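Local coordinates for putative membrane protein (Corynebacterium diphtheriae NCTC 13129, PDB 3C8I), which is of unknown function but belongs to the DUF3239 family and is a putative membrane protein, represented here by its C-terminal part, at residues Arg27-Met32 with Asp63-Gly68; Ile21-Pro26 with Asn126-Val131. All coordinates share one frame; numbering follows the deposited sequence.

Both interactions engage the hairpin formed by strands 16-24 and 29-36, which are antiparallel neighbours in one sheet. Their centres lie about 9 Å apart. In chain order the segments run 21-26, 27-32, 63-68 and 126-131, so both segments of interaction 1 lie between those of interaction 2 in sequence. Interaction 1 brings the loop that precedes strand 70-80 against the turn and the start of strand 29-36. Interaction 2 sets the helix 128-132 against strand 16-24. Val30 pairs with Ala22 and Glu23, joining the two contacts through the sheet. Gly68 N also lies 2.7 Å from Ile21 O, a probable hydrogen bond. The loop 63-68 and the helix 128-132 thus both pack on this hairpin.

Interaction 1: Arg27-Met32 with Asp63-Gly68; sequences RDMVVM and DTRKVG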
loop_
_atom_site.group_PDB
_atom_site.type_symbol
_atom_site.label_atom_id
_atom_site.label_comp_id
_atom_site.label_asym_id
_atom_site.label_seq_id
_atom_site.Cartn_x
_atom_site.Cartn_y
_atom_site.Cartn_z
ATOM N N ARG B 27 -15.829 -13.224 0.466
ATOM C CA ARG B 27 -14.409 -13.302 0.801
ATOM C C ARG B 27 -13.939 -12.314 1.878
ATOM O O ARG B 27 -12.828 -12.461 2.388
ATOM C CB ARG B 27 -13.560 -13.099 -0.455
ATOM C CG ARG B 27 -13.837 -14.140 -1.531
ATOM C CD ARG B 27 -12.549 -14.603 -2.209
ATOM N NE ARG B 27 -12.849 -15.665 -3.160
ATOM C CZ ARG B 27 -13.447 -15.472 -4.332
ATOM N NH1 ARG B 27 -13.799 -14.240 -4.720
ATOM N NH2 ARG B 27 -13.690 -16.514 -5.127
ATOM N N ASP B 28 -14.753 -11.303 2.194
ATOM C CA ASP B 28 -14.350 -10.298 3.167
ATOM C C ASP B 28 -15.524 -9.485 3.718
ATOM O O ASP B 28 -16.673 -9.693 3.346
ATOM C CB ASP B 28 -13.261 -9.380 2.583
ATOM C CG ASP B 28 -13.792 -8.398 1.562
ATOM O OD1 ASP B 28 -14.687 -8.764 0.782
ATOM O OD2 ASP B 28 -13.289 -7.244 1.537
ATOM N N MET B 29 -15.206 -8.601 4.657
ATOM C CA MET B 29 -16.150 -7.675 5.230
ATOM C C MET B 29 -15.601 -6.254 5.186
ATOM O O MET B 29 -14.393 -6.036 5.079
ATOM C CB MET B 29 -16.494 -8.075 6.675
ATOM C CG MET B 29 -15.404 -7.911 7.738
ATOM S SD MET B 29 -15.739 -8.981 9.219
ATOM C CE MET B 29 -14.531 -10.294 9.025
ATOM N N VAL B 30 -16.495 -5.287 5.278
ATOM C CA VAL B 30 -16.102 -3.889 5.336
ATOM C C VAL B 30 -16.492 -3.366 6.698
ATOM O O VAL B 30 -17.631 -3.510 7.128
ATOM C CB VAL B 30 -16.753 -3.029 4.210
ATOM C CG1 VAL B 30 -16.432 -1.527 4.395
ATOM C CG2 VAL B 30 -16.279 -3.476 2.851
ATOM N N VAL B 31 -15.517 -2.801 7.398
ATOM C CA VAL B 31 -15.744 -2.216 8.690
ATOM C C VAL B 31 -15.694 -0.696 8.520
ATOM O O VAL B 31 -14.951 -0.170 7.683
ATOM C CB VAL B 31 -14.741 -2.766 9.731
ATOM C CG1 VAL B 31 -15.020 -2.208 11.103
ATOM C CG2 VAL B 31 -14.812 -4.299 9.785
ATOM N N MET B 32 -16.535 -0.000 9.279
ATOM C CA MET B 32 -16.549 1.467 9.329
ATOM C C MET B 32 -16.186 1.857 10.743
ATOM O O MET B 32 -16.723 1.279 11.684
ATOM C CB MET B 32 -17.950 2.007 8.989
ATOM C CG MET B 32 -18.078 3.562 8.968
ATOM S SD MET B 32 -19.779 4.191 8.612
ATOM C CE MET B 32 -19.874 3.650 6.955
ATOM N N ASP B 63 -22.565 -16.340 12.891
ATOM C CA ASP B 63 -23.735 -15.604 13.390
ATOM C C ASP B 63 -23.354 -14.172 13.806
ATOM O O ASP B 63 -24.219 -13.298 13.857
ATOM C CB ASP B 63 -24.381 -16.350 14.576
ATOM C CG ASP B 63 -25.859 -16.675 14.353
ATOM O OD1 ASP B 63 -26.509 -16.133 13.416
ATOM O OD2 ASP B 63 -26.378 -17.498 15.141
ATOM N N THR B 64 -22.075 -13.937 14.113
ATOM C CA THR B 64 -21.617 -12.586 14.444
ATOM C C THR B 64 -21.010 -11.885 13.234
ATOM O O THR B 64 -20.692 -10.706 13.312
ATOM C CB THR B 64 -20.591 -12.574 15.598
ATOM O OG1 THR B 64 -19.459 -13.383 15.252
ATOM C CG2 THR B 64 -21.222 -13.079 16.886
ATOM N N ARG B 65 -20.851 -12.603 12.124
ATOM C CA ARG B 65 -20.367 -11.993 10.877
ATOM C C ARG B 65 -21.534 -11.352 10.136
ATOM O O ARG B 65 -22.000 -11.850 9.096
ATOM C CB ARG B 65 -19.664 -13.032 10.010
ATOM C CG ARG B 65 -18.863 -12.436 8.870
ATOM C CD ARG B 65 -17.977 -13.483 8.221
ATOM N NE ARG B 65 -17.253 -12.913 7.094
ATOM C CZ ARG B 65 -17.690 -12.881 5.835
ATOM N NH1 ARG B 65 -18.849 -13.415 5.488
ATOM N NH2 ARG B 65 -16.939 -12.316 4.907
ATOM N N LYS B 66 -21.997 -10.234 10.692
ATOM C CA LYS B 66 -23.241 -9.607 10.277
ATOM C C LYS B 66 -23.081 -8.118 10.274
ATOM O O LYS B 66 -22.391 -7.579 11.120
ATOM C CB LYS B 66 -24.359 -9.918 11.285
ATOM C CG LYS B 66 -24.903 -11.314 11.234
ATOM C CD LYS B 66 -26.116 -11.423 12.155
ATOM C CE LYS B 66 -26.748 -12.805 12.134
ATOM N NZ LYS B 66 -27.386 -13.121 13.464
ATOM N N VAL B 67 -23.793 -7.465 9.365
ATOM C CA VAL B 67 -23.856 -6.012 9.326
ATOM C C VAL B 67 -24.377 -5.515 10.671
ATOM O O VAL B 67 -25.403 -6.010 11.164
ATOM C CB VAL B 67 -24.757 -5.526 8.182
ATOM C CG1 VAL B 67 -24.938 -4.019 8.240
ATOM C CG2 VAL B 67 -24.181 -5.952 6.821
ATOM N N GLY B 68 -23.639 -4.595 11.293
ATOM C CA GLY B 68 -24.010 -4.032 12.597
ATOM C C GLY B 68 -23.248 -4.559 13.802
ATOM O O GLY B 68 -23.303 -3.957 14.871
HETATM O O HOH W 1 -14.120 -12.639 5.505
#
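Arg65 reaches from its loop past Met29 to the backbone of Asp28. CG lies anti to the backbone N (chi1 -167°), and the chain stays extended from there to NE. CB, CG and CD carry the side chain along the Met29 thioether without close contact. The first touch comes at NE, which lies 4.2 Å from Met29 CE. At CZ the guanidinium is turned across the line of the chain (chi4 -89°), and NH2 becomes its leading atom. NH2 stands 3.1 Å from Asp28 O, but the angle is too poor for a hydrogen bond. Its bonds go elsewhere: one to Asn25 O, and one of 2.9 Å from Arg65 NH2 to a water. That water gives a weak, long bond of 3.4 Å to Arg27 O, and so links the loop to the turn. Asp28 OD1 remains 5.9 Å from Arg65 NH2, so any attraction between the two charges probably acts only at a distance. Arg65 is also the centre of an inverse gamma turn. Its side chain lies against Val24 of strand 16-24 and beside the start of strand 29-36, where Met29 packs on Ile21 and its backbone pairs with Ile54 of strand 47-54.

Interaction 2: Ile21-Pro26 with Asn126-Val131; sequences IAEVNP and NKLDQV
Leu128 points at the backbone where Ala22 and Glu23 meet. Both its methyls rest on the methyl of Ala22, with Leu128 CD1 4.1 Å and Leu128 CD2 4.2 Å from Ala22 CB. CD2 also reaches Glu23, where Leu128 CD2 sits 3.7 Å from Glu23 CB. The same methyl is 3.8 Å from the carbonyl oxygen of Ala22, Leu128 CD2 to Ala22 O. A chi1 of 178° swings Leu128 CG away from its own backbone N and carries the branch out from the helix toward the strand. The side chains of Glu23 and Leu128 cross at about a right angle. Leu128 CD2 is 3.9 Å from Glu23 OE1 as well, so the methyl meets the glutamate both at its root and at one carboxylate oxygen. The carboxylate has polar partners too. Asn25 ND2 donates to Glu23 OE2 over 2.8 Å. Glu23 OE2 lies nearly in the amide plane of Asn25; the donor comes to its anti side, tilted 28° out of the carboxylate plane. Arg132 forms a salt bridge with the same oxygen, while Glu23 OE1 pairs with Arg27 of the second subunit. These partners would be expected to fix the rotation of the carboxylate and to offset its charge. Leu128 also touches Val30 and Thr51 on the neighbouring strands. The contact is helix-on-sheet packing over a classic beta bulge, where Ala22 and Glu23 both face Val30 in the hairpin of strands 16-24 and 29-36, with salt bridges beside it, one of them to the second subunit.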
loop_
_atom_site.group_PDB
_atom_site.type_symbol
_atom_site.label_atom_id
_atom_site.label_comp_id
_atom_site.label_asym_id
_atom_site.label_seq_id
_atom_site.Cartn_x
_atom_site.Cartn_y
_atom_site.Cartn_z
ATOM N N ILE B 21 -19.284 -3.625 11.537
ATOM C CA ILE B 21 -19.385 -4.276 10.234
ATOM C C ILE B 21 -20.472 -3.567 9.434
ATOM O O ILE B 21 -21.640 -3.513 9.850
ATOM C CB ILE B 21 -19.679 -5.786 10.307
ATOM C CG1 ILE B 21 -18.635 -6.525 11.162
ATOM C CG2 ILE B 21 -19.809 -6.367 8.868
ATOM C CD1 ILE B 21 -18.920 -8.043 11.324
ATOM N N ALA B 22 -20.070 -3.027 8.285
ATOM C CA ALA B 22 -20.949 -2.224 7.418
ATOM C C ALA B 22 -21.413 -3.018 6.198
ATOM O O ALA B 22 -22.439 -2.690 5.584
ATOM C CB ALA B 22 -20.212 -0.932 6.986
ATOM N N GLU B 23 -20.667 -4.058 5.844
ATOM C CA GLU B 23 -20.993 -4.891 4.706
ATOM C C GLU B 23 -20.279 -6.237 4.809
ATOM O O GLU B 23 -19.131 -6.313 5.272
ATOM C CB GLU B 23 -20.615 -4.173 3.407
ATOM C CG GLU B 23 -20.636 -5.082 2.177
ATOM C CD GLU B 23 -20.174 -4.385 0.931
ATOM O OE1 GLU B 23 -20.981 -3.608 0.390
ATOM O OE2 GLU B 23 -19.016 -4.620 0.501
ATOM N N VAL B 24 -20.967 -7.296 4.378
ATOM C CA VAL B 24 -20.435 -8.652 4.425
ATOM C C VAL B 24 -20.526 -9.296 3.047
ATOM O O VAL B 24 -21.580 -9.261 2.409
ATOM C CB VAL B 24 -21.189 -9.498 5.479
ATOM C CG1 VAL B 24 -20.838 -10.984 5.353
ATOM C CG2 VAL B 24 -20.885 -8.975 6.891
ATOM N N ASN B 25 -19.413 -9.874 2.598
ATOM C CA ASN B 25 -19.270 -10.456 1.260
ATOM C C ASN B 25 -18.711 -11.877 1.409
ATOM O O ASN B 25 -18.299 -12.259 2.498
ATOM C CB ASN B 25 -18.338 -9.575 0.410
ATOM C CG ASN B 25 -18.782 -8.107 0.370
ATOM O OD1 ASN B 25 -19.836 -7.793 -0.150
ATOM N ND2 ASN B 25 -17.970 -7.213 0.928
ATOM N N PRO B 26 -18.714 -12.684 0.335
ATOM C CA PRO B 26 -18.150 -14.029 0.498
ATOM C C PRO B 26 -16.698 -14.082 0.987
ATOM O O PRO B 26 -16.377 -14.894 1.848
ATOM C CB PRO B 26 -18.288 -14.632 -0.903
ATOM C CG PRO B 26 -19.439 -13.901 -1.509
ATOM C CD PRO B 26 -19.294 -12.496 -1.010
ATOM N N ASN B 126 -25.178 3.424 7.173
ATOM C CA ASN B 126 -25.798 3.550 5.856
ATOM C C ASN B 126 -25.080 4.507 4.906
ATOM O O ASN B 126 -25.321 4.466 3.698
ATOM C CB ASN B 126 -27.324 3.864 5.964
ATOM C CG ASN B 126 -27.645 5.134 6.779
ATOM O OD1 ASN B 126 -26.903 6.115 6.763
ATOM N ND2 ASN B 126 -28.798 5.119 7.466
ATOM N N LYS B 127 -24.145 5.318 5.418
ATOM C CA LYS B 127 -23.331 6.196 4.550
ATOM C C LYS B 127 -22.135 5.497 3.900
ATOM O O LYS B 127 -21.313 6.164 3.276
ATOM C CB LYS B 127 -22.849 7.450 5.302
ATOM C CG LYS B 127 -23.968 8.334 5.829
ATOM C CD LYS B 127 -23.490 9.750 6.147
ATOM C CE LYS B 127 -24.619 10.660 6.676
ATOM N NZ LYS B 127 -26.019 10.341 6.177
ATOM N N LEU B 128 -22.045 4.170 4.017
ATOM C CA LEU B 128 -20.944 3.395 3.427
ATOM C C LEU B 128 -20.584 3.803 2.002
ATOM O O LEU B 128 -19.426 3.935 1.650
ATOM C CB LEU B 128 -21.272 1.886 3.460
ATOM C CG LEU B 128 -20.280 0.878 2.847
ATOM C CD1 LEU B 128 -18.935 0.933 3.557
ATOM C CD2 LEU B 128 -20.854 -0.560 2.885
ATOM N N ASP B 129 -21.584 3.974 1.152
ATOM C CA ASP B 129 -21.274 4.272 -0.242
ATOM C C ASP B 129 -20.748 5.689 -0.399
ATOM O O ASP B 129 -19.821 5.882 -1.143
ATOM C CB ASP B 129 -22.470 3.952 -1.140
ATOM C CG ASP B 129 -22.706 2.445 -1.240
ATOM O OD1 ASP B 129 -21.777 1.737 -1.711
ATOM O OD2 ASP B 129 -23.786 1.964 -0.819
ATOM N N GLN B 130 -21.289 6.658 0.343
ATOM C CA GLN B 130 -20.685 7.994 0.397
ATOM C C GLN B 130 -19.207 7.928 0.820
ATOM O O GLN B 130 -18.344 8.537 0.173
ATOM C CB GLN B 130 -21.451 8.911 1.350
ATOM C CG GLN B 130 -22.843 9.330 0.880
ATOM C CD GLN B 130 -23.563 10.154 1.947
ATOM O OE1 GLN B 130 -23.006 11.124 2.489
ATOM N NE2 GLN B 130 -24.792 9.760 2.271
ATOM N N VAL B 131 -18.907 7.172 1.887
ATOM C CA VAL B 131 -17.505 7.054 2.358
ATOM C C VAL B 131 -16.629 6.446 1.291
ATOM O O VAL B 131 -15.527 6.933 1.016
ATOM C CB VAL B 131 -17.339 6.207 3.647
ATOM C CG1 VAL B 131 -15.850 6.186 4.058
ATOM C CG2 VAL B 131 -18.195 6.753 4.746
#